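Local structure of cytochrome c-554 (Nitrosomonas europaea, 1FT6) at residues Phe128-Arg133 with Pro192-His197; His179-Leu184 with Asp198-Ser203. The protein carries electrons in ammonia oxidation as a periplasmic multiheme cytochrome c, accepting them directly from hydroxylamine oxidoreductase. All blocks are in the same frame, centred on the assembly; numbering follows the deposited sequence.

Interaction 1 of 2, residues Phe128-Arg133 with Pro192-His197; sequences FHFEER and PKFKFH. With HEC (heme c), chain F.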
# COMPACT_ATOMS: atom_id res chain seq x y z
N PHE A 128 -10.88 2.16 -3.22
CA PHE A 128 -10.85 3.61 -3.55
C PHE A 128 -11.01 4.48 -2.31
O PHE A 128 -11.23 5.68 -2.43
CB PHE A 128 -11.95 3.95 -4.54
CG PHE A 128 -11.83 3.21 -5.83
CD1 PHE A 128 -11.02 3.69 -6.87
CD2 PHE A 128 -12.46 1.97 -5.99
CE1 PHE A 128 -10.84 2.95 -8.05
CE2 PHE A 128 -12.28 1.21 -7.16
CZ PHE A 128 -11.47 1.70 -8.20
N HIS A 129 -10.92 3.87 -1.12
CA HIS A 129 -11.08 4.59 0.15
C HIS A 129 -9.77 4.61 0.96
O HIS A 129 -9.40 5.63 1.53
CB HIS A 129 -12.22 3.97 0.98
CG HIS A 129 -12.70 4.85 2.09
ND1 HIS A 129 -12.19 4.79 3.37
CD2 HIS A 129 -13.63 5.84 2.09
CE1 HIS A 129 -12.78 5.71 4.12
NE2 HIS A 129 -13.66 6.36 3.37
N PHE A 130 -9.11 3.46 1.03
CA PHE A 130 -7.78 3.32 1.64
C PHE A 130 -7.62 3.41 3.17
O PHE A 130 -6.77 2.71 3.73
CB PHE A 130 -6.78 4.36 1.07
CG PHE A 130 -6.64 4.36 -0.45
CD1 PHE A 130 -7.33 5.31 -1.22
CD2 PHE A 130 -5.83 3.45 -1.09
CE1 PHE A 130 -7.20 5.32 -2.62
CE2 PHE A 130 -5.68 3.45 -2.50
CZ PHE A 130 -6.37 4.39 -3.25
N GLU A 131 -8.38 4.28 3.83
CA GLU A 131 -8.19 4.44 5.28
C GLU A 131 -8.04 3.17 6.08
O GLU A 131 -7.08 3.03 6.86
CB GLU A 131 -9.29 5.29 5.90
CG GLU A 131 -8.85 5.81 7.24
CD GLU A 131 -9.76 6.88 7.84
OE1 GLU A 131 -10.65 7.41 7.17
OE2 GLU A 131 -9.55 7.20 9.02
N GLU A 132 -8.98 2.25 5.94
CA GLU A 132 -8.90 1.01 6.68
C GLU A 132 -7.61 0.25 6.45
O GLU A 132 -7.06 -0.29 7.42
CB GLU A 132 -10.10 0.11 6.37
CG GLU A 132 -11.41 0.61 7.00
CD GLU A 132 -11.25 1.13 8.44
OE1 GLU A 132 -11.29 0.31 9.38
OE2 GLU A 132 -11.08 2.37 8.62
N ARG A 133 -7.15 0.12 5.19
CA ARG A 133 -5.89 -0.56 4.95
C ARG A 133 -4.70 0.15 5.58
O ARG A 133 -3.83 -0.52 6.17
CB ARG A 133 -5.62 -0.73 3.43
CG ARG A 133 -6.53 -1.77 2.76
CD ARG A 133 -6.32 -1.90 1.23
NE ARG A 133 -7.40 -2.75 0.70
CZ ARG A 133 -7.34 -4.08 0.70
NH1 ARG A 133 -6.27 -4.68 1.19
NH2 ARG A 133 -8.37 -4.80 0.28
N PRO A 192 -17.33 4.33 -6.52
CA PRO A 192 -16.73 5.14 -5.45
C PRO A 192 -15.43 5.74 -5.97
O PRO A 192 -14.62 5.05 -6.62
CB PRO A 192 -16.48 4.13 -4.33
CG PRO A 192 -16.15 2.87 -5.08
CD PRO A 192 -17.05 2.89 -6.32
N LYS A 193 -15.24 7.03 -5.70
CA LYS A 193 -14.05 7.76 -6.11
C LYS A 193 -13.43 8.28 -4.83
O LYS A 193 -14.12 8.82 -3.97
CB LYS A 193 -14.44 8.94 -7.01
CG LYS A 193 -13.28 9.65 -7.67
CD LYS A 193 -13.78 10.72 -8.63
CE LYS A 193 -14.56 11.77 -7.87
NZ LYS A 193 -14.90 12.93 -8.75
N PHE A 194 -12.12 8.11 -4.72
CA PHE A 194 -11.36 8.56 -3.56
C PHE A 194 -11.65 10.04 -3.32
O PHE A 194 -11.68 10.81 -4.26
CB PHE A 194 -9.86 8.37 -3.82
CG PHE A 194 -8.97 8.75 -2.63
CD1 PHE A 194 -7.75 9.40 -2.84
CD2 PHE A 194 -9.39 8.47 -1.32
CE1 PHE A 194 -6.94 9.77 -1.79
CE2 PHE A 194 -8.59 8.84 -0.22
CZ PHE A 194 -7.36 9.50 -0.46
N LYS A 195 -11.85 10.44 -2.08
CA LYS A 195 -12.16 11.82 -1.76
C LYS A 195 -11.17 12.89 -2.20
O LYS A 195 -11.59 14.05 -2.38
CB LYS A 195 -12.45 11.99 -0.27
CG LYS A 195 -11.25 11.88 0.67
CD LYS A 195 -11.74 11.69 2.11
CE LYS A 195 -10.61 11.72 3.16
NZ LYS A 195 -11.16 11.74 4.56
N PHE A 196 -9.90 12.53 -2.38
CA PHE A 196 -8.87 13.47 -2.82
C PHE A 196 -8.43 13.20 -4.26
O PHE A 196 -7.43 13.70 -4.69
CB PHE A 196 -7.62 13.36 -1.92
CG PHE A 196 -7.90 13.64 -0.47
CD1 PHE A 196 -7.24 12.94 0.53
CD2 PHE A 196 -8.83 14.63 -0.10
CE1 PHE A 196 -7.50 13.19 1.86
CE2 PHE A 196 -9.11 14.90 1.25
CZ PHE A 196 -8.44 14.17 2.23
N HIS A 197 -9.17 12.35 -4.98
CA HIS A 197 -8.80 12.02 -6.36
C HIS A 197 -8.70 13.24 -7.28
O HIS A 197 -7.71 13.43 -7.98
CB HIS A 197 -9.84 11.04 -6.96
CG HIS A 197 -9.59 10.70 -8.40
ND1 HIS A 197 -8.79 9.64 -8.80
CD2 HIS A 197 -10.02 11.29 -9.55
CE1 HIS A 197 -8.74 9.60 -10.12
NE2 HIS A 197 -9.48 10.59 -10.60
FE HEC F . -0.96 4.03 -5.89
CHA HEC F . -3.09 6.37 -7.03
CHB HEC F . -0.43 2.95 -9.13
CHC HEC F . 1.39 1.83 -4.76
CHD HEC F . -1.73 4.86 -2.68
NA HEC F . -1.64 4.57 -7.71
C1A HEC F . -2.50 5.56 -7.98
C2A HEC F . -2.77 5.65 -9.43
C3A HEC F . -2.03 4.63 -10.02
C4A HEC F . -1.32 3.98 -8.94
CMA HEC F . -1.90 4.20 -11.49
CAA HEC F . -3.74 6.71 -10.09
CBA HEC F . -2.94 7.84 -10.76
CGA HEC F . -1.96 8.58 -9.83
O1A HEC F . -2.43 9.09 -8.82
O2A HEC F . -0.74 8.61 -10.13
NB HEC F . 0.18 2.68 -6.73
C1B HEC F . 0.31 2.31 -8.10
C2B HEC F . 1.29 1.28 -8.31
C3B HEC F . 1.82 0.96 -7.10
C4B HEC F . 1.15 1.85 -6.13
CMB HEC F . 1.75 0.65 -9.67
CAB HEC F . 2.90 -0.07 -6.73
CBB HEC F . 4.32 0.22 -7.30
NC HEC F . -0.28 3.49 -4.08
C1C HEC F . 0.69 2.58 -3.81
C2C HEC F . 0.87 2.40 -2.39
C3C HEC F . -0.06 3.16 -1.80
C4C HEC F . -0.76 3.89 -2.88
CMC HEC F . 1.92 1.45 -1.72
CAC HEC F . -0.40 3.26 -0.27
CBC HEC F . 0.79 3.71 0.57
ND HEC F . -2.06 5.38 -5.05
C1D HEC F . -2.34 5.58 -3.70
C2D HEC F . -3.33 6.62 -3.50
C3D HEC F . -3.67 7.05 -4.74
C4D HEC F . -2.91 6.29 -5.65
CMD HEC F . -3.89 7.05 -2.13
CAD HEC F . -4.81 8.04 -5.08
CBD HEC F . -6.15 7.45 -5.46
CGD HEC F . -6.97 8.34 -6.43
O1D HEC F . -7.92 7.81 -7.01
O2D HEC F . -6.66 9.56 -6.58
O HOH W 1 -13.92 6.62 -1.40
O HOH W 2 -11.36 8.72 4.65

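Interaction 2 of 2, residues His179-Leu184 with Asp198-Ser203; sequences HEHYKL and DEFQAS. With HEC (heme c), chain F.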
# COMPACT_ATOMS: atom_id res chain seq x y z
N HIS A 179 3.90 7.68 -3.38
CA HIS A 179 4.38 7.88 -4.76
C HIS A 179 3.70 9.11 -5.35
O HIS A 179 2.57 9.42 -5.00
CB HIS A 179 4.14 6.66 -5.70
CG HIS A 179 2.71 6.33 -6.01
ND1 HIS A 179 1.83 7.15 -6.70
CD2 HIS A 179 1.99 5.22 -5.70
CE1 HIS A 179 0.65 6.53 -6.77
NE2 HIS A 179 0.68 5.33 -6.18
N GLU A 180 4.44 9.80 -6.22
CA GLU A 180 3.96 10.99 -6.94
C GLU A 180 2.70 10.61 -7.71
O GLU A 180 2.51 9.45 -8.09
CB GLU A 180 5.02 11.47 -7.95
CG GLU A 180 4.63 12.73 -8.73
CD GLU A 180 4.33 13.93 -7.82
OE1 GLU A 180 3.14 14.16 -7.49
OE2 GLU A 180 5.30 14.63 -7.44
N HIS A 181 1.83 11.59 -7.95
CA HIS A 181 0.62 11.34 -8.71
C HIS A 181 0.82 11.83 -10.13
O HIS A 181 1.44 12.88 -10.35
CB HIS A 181 -0.55 12.05 -8.04
CG HIS A 181 -0.89 11.44 -6.73
ND1 HIS A 181 -1.35 10.14 -6.62
CD2 HIS A 181 -0.71 11.88 -5.46
CE1 HIS A 181 -1.43 9.81 -5.34
NE2 HIS A 181 -1.05 10.85 -4.62
N TYR A 182 0.32 11.07 -11.09
CA TYR A 182 0.45 11.42 -12.51
C TYR A 182 -0.92 11.51 -13.12
O TYR A 182 -1.85 10.86 -12.67
CB TYR A 182 1.33 10.40 -13.23
CG TYR A 182 2.73 10.39 -12.67
CD1 TYR A 182 3.04 9.66 -11.50
CD2 TYR A 182 3.77 11.11 -13.28
CE1 TYR A 182 4.33 9.66 -10.97
CE2 TYR A 182 5.07 11.11 -12.76
CZ TYR A 182 5.33 10.39 -11.60
OH TYR A 182 6.59 10.41 -11.03
N LYS A 183 -1.06 12.37 -14.13
CA LYS A 183 -2.36 12.55 -14.78
C LYS A 183 -2.92 11.28 -15.42
O LYS A 183 -2.18 10.51 -16.03
CB LYS A 183 -2.25 13.64 -15.86
CG LYS A 183 -3.59 14.27 -16.22
CD LYS A 183 -4.06 15.25 -15.14
CE LYS A 183 -3.08 16.42 -14.97
NZ LYS A 183 -3.72 17.64 -14.35
N LEU A 184 -4.23 11.07 -15.25
CA LEU A 184 -4.93 9.92 -15.85
C LEU A 184 -5.64 10.43 -17.11
O LEU A 184 -5.98 11.62 -17.18
CB LEU A 184 -5.99 9.38 -14.90
CG LEU A 184 -5.39 8.69 -13.66
CD1 LEU A 184 -6.44 8.63 -12.55
CD2 LEU A 184 -4.93 7.30 -14.02
N ASP A 198 -9.75 14.05 -7.30
CA ASP A 198 -9.72 15.23 -8.17
C ASP A 198 -8.61 16.20 -7.74
O ASP A 198 -7.90 16.75 -8.58
CB ASP A 198 -11.09 15.91 -8.16
CG ASP A 198 -12.14 15.05 -8.86
OD1 ASP A 198 -11.76 14.22 -9.71
OD2 ASP A 198 -13.34 15.20 -8.54
N GLU A 199 -8.46 16.38 -6.43
CA GLU A 199 -7.40 17.24 -5.92
C GLU A 199 -6.04 16.72 -6.39
O GLU A 199 -5.20 17.49 -6.88
CB GLU A 199 -7.41 17.29 -4.38
CG GLU A 199 -6.08 17.81 -3.78
CD GLU A 199 -6.08 17.84 -2.27
OE1 GLU A 199 -7.15 17.64 -1.68
OE2 GLU A 199 -5.00 18.05 -1.67
N PHE A 200 -5.79 15.41 -6.26
CA PHE A 200 -4.51 14.86 -6.69
C PHE A 200 -4.32 14.97 -8.21
O PHE A 200 -3.21 15.18 -8.69
CB PHE A 200 -4.36 13.36 -6.30
CG PHE A 200 -4.20 13.10 -4.82
CD1 PHE A 200 -4.10 11.78 -4.35
CD2 PHE A 200 -4.10 14.15 -3.90
CE1 PHE A 200 -3.89 11.52 -3.00
CE2 PHE A 200 -3.89 13.90 -2.55
CZ PHE A 200 -3.78 12.59 -2.10
N GLN A 201 -5.39 14.79 -8.98
CA GLN A 201 -5.24 14.85 -10.45
C GLN A 201 -5.03 16.29 -10.91
O GLN A 201 -4.30 16.54 -11.87
CB GLN A 201 -6.49 14.26 -11.14
CG GLN A 201 -6.50 12.76 -11.22
CD GLN A 201 -5.33 12.24 -11.99
OE1 GLN A 201 -5.18 12.50 -13.19
NE2 GLN A 201 -4.45 11.49 -11.30
N ALA A 202 -5.65 17.25 -10.23
CA ALA A 202 -5.49 18.65 -10.64
C ALA A 202 -4.05 19.10 -10.43
O ALA A 202 -3.51 19.91 -11.20
CB ALA A 202 -6.48 19.56 -9.87
N SER A 203 -3.41 18.56 -9.41
CA SER A 203 -2.04 18.91 -9.10
C SER A 203 -1.02 17.90 -9.63
O SER A 203 0.17 18.06 -9.39
CB SER A 203 -1.88 19.05 -7.58
OG SER A 203 -2.97 19.77 -7.01
FE HEC F . -0.96 4.03 -5.89
CHA HEC F . -3.09 6.37 -7.03
CHB HEC F . -0.43 2.95 -9.13
CHC HEC F . 1.39 1.83 -4.76
CHD HEC F . -1.73 4.86 -2.68
NA HEC F . -1.64 4.57 -7.71
C1A HEC F . -2.50 5.56 -7.98
C2A HEC F . -2.77 5.65 -9.43
C3A HEC F . -2.03 4.63 -10.02
C4A HEC F . -1.32 3.98 -8.94
CMA HEC F . -1.90 4.20 -11.49
CAA HEC F . -3.74 6.71 -10.09
CBA HEC F . -2.94 7.84 -10.76
CGA HEC F . -1.96 8.58 -9.83
O1A HEC F . -2.43 9.09 -8.82
O2A HEC F . -0.74 8.61 -10.13
NB HEC F . 0.18 2.68 -6.73
C1B HEC F . 0.31 2.31 -8.10
C2B HEC F . 1.29 1.28 -8.31
C3B HEC F . 1.82 0.96 -7.10
C4B HEC F . 1.15 1.85 -6.13
CMB HEC F . 1.75 0.65 -9.67
CAB HEC F . 2.90 -0.07 -6.73
CBB HEC F . 4.32 0.22 -7.30
NC HEC F . -0.28 3.49 -4.08
C1C HEC F . 0.69 2.58 -3.81
C2C HEC F . 0.87 2.40 -2.39
C3C HEC F . -0.06 3.16 -1.80
C4C HEC F . -0.76 3.89 -2.88
CMC HEC F . 1.92 1.45 -1.72
CAC HEC F . -0.40 3.26 -0.27
CBC HEC F . 0.79 3.71 0.57
ND HEC F . -2.06 5.38 -5.05
C1D HEC F . -2.34 5.58 -3.70
C2D HEC F . -3.33 6.62 -3.50
C3D HEC F . -3.67 7.05 -4.74
C4D HEC F . -2.91 6.29 -5.65
CMD HEC F . -3.89 7.05 -2.13
CAD HEC F . -4.81 8.04 -5.08
CBD HEC F . -6.15 7.45 -5.46
CGD HEC F . -6.97 8.34 -6.43
O1D HEC F . -7.92 7.81 -7.01
O2D HEC F . -6.66 9.56 -6.58

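Interaction 1 of 2, residues Phe128-Arg133 with Pro192-His197
F130 turns the edge of its ring into the face of F194, a T-shaped pair with centroids 5.0 Å apart and planes at 78°. The touching atoms are CD1 of F130 and CD2 of F194, 3.8 Å from each other. This corner of the contact is dense, because heme c packs against both rings: its methyl CMD lies over the centre of one F130 face, and its propionate carbon CBD comes to 3.6 Å from F194 CD1. With CG anti to its backbone N (chi1 -177°), F194 swings its ring between the F130 edge and that propionate. H197 ND1 holds the same propionate beside F194, donating to heme O1D at 2.7 Å, nearly straight at 166°. F128 is buried here too, and its O takes a CA-H...O contact from F194 CA at 3.1 Å. H92, an axial ligand of heme #3, meets the F130 ring as well. An alanine in place of F130 would probably leave the F194 face and the heme methyl without their shared partner and open a gap beside the heme.

Toward solvent the fit is looser. Exposed P192 touches the F128 ring, CG to CD2 at 3.9 Å. One water donates to F128 O and, weakly, to K193 O; a second bridges E131 OE1 and K195 NZ, whose charge is also paired with D169. Rings, water and heme thus join the loop leading into helix 131-138 to the one leading into helix 197-202, while P192 O is buried without a polar partner; direct cohesion between the segments is chiefly apolar.

Interaction 2 of 2, residues His179-Leu184 with Asp198-Ser203
Q201, on the C-terminal helix 197-202, grips the backbone of the extended loop 179-184 with both ends of its amide, beside the bis-histidine c-type site of heme #3, whose iron is bound by H179 NE2 and by H92. Its NE2 donates to Y182 O at 3.0 Å and 165°, with the acceptor close to the amide plane but the donor lying above the carbonyl plane. Its OE1 accepts from L184 N at 2.7 Å. The chain bends at chi2 (-60°) to bring the amide alongside the loop, and the two bonds fix the rotation of that flat group. K183, bent at chi2 and chi3, curls back so that NZ donates to Q201 O at 2.8 Å, near the end of the helix.

The loop also supplies a heme propionate: H181 ND1 donates to O1A and Y182 N to O2A, and Q18 NE2 is a further donor to this heme. In turn E180 OE1 receives H181 N on its anti side, and H179 ND1 donates a hydrogen bond to E180 O, which sets the rotation of the axial imidazole and would probably make it a stronger electron donor to iron. The H181 ring is sandwiched between H179 O and F200. Histidine and phenylalanine form an offset stack, centroids 4.2 Å apart and planes at 22°, in which F200 CD1 lies 3.2 Å from H181 NE2.

Interactions 1 and 2 lie with their centres 14 Å apart, around one bis-histidine heme. Along the chain their segments alternate, 128-133, 179-184, 192-197, 198-203, and the last two run on directly: the loop of interaction 1 passes into helix 197-202, which supplies one half of interaction 2. The two touch through a salt bridge between K193 and D198 and through packing of H197 on L184 and F194 on F200. Each contact supplies donors to a different propionate of the shared heme. Segments distant in sequence so flank heme #3, with F128 and L184 also reaching neighbouring hemes, in a chain with little strand.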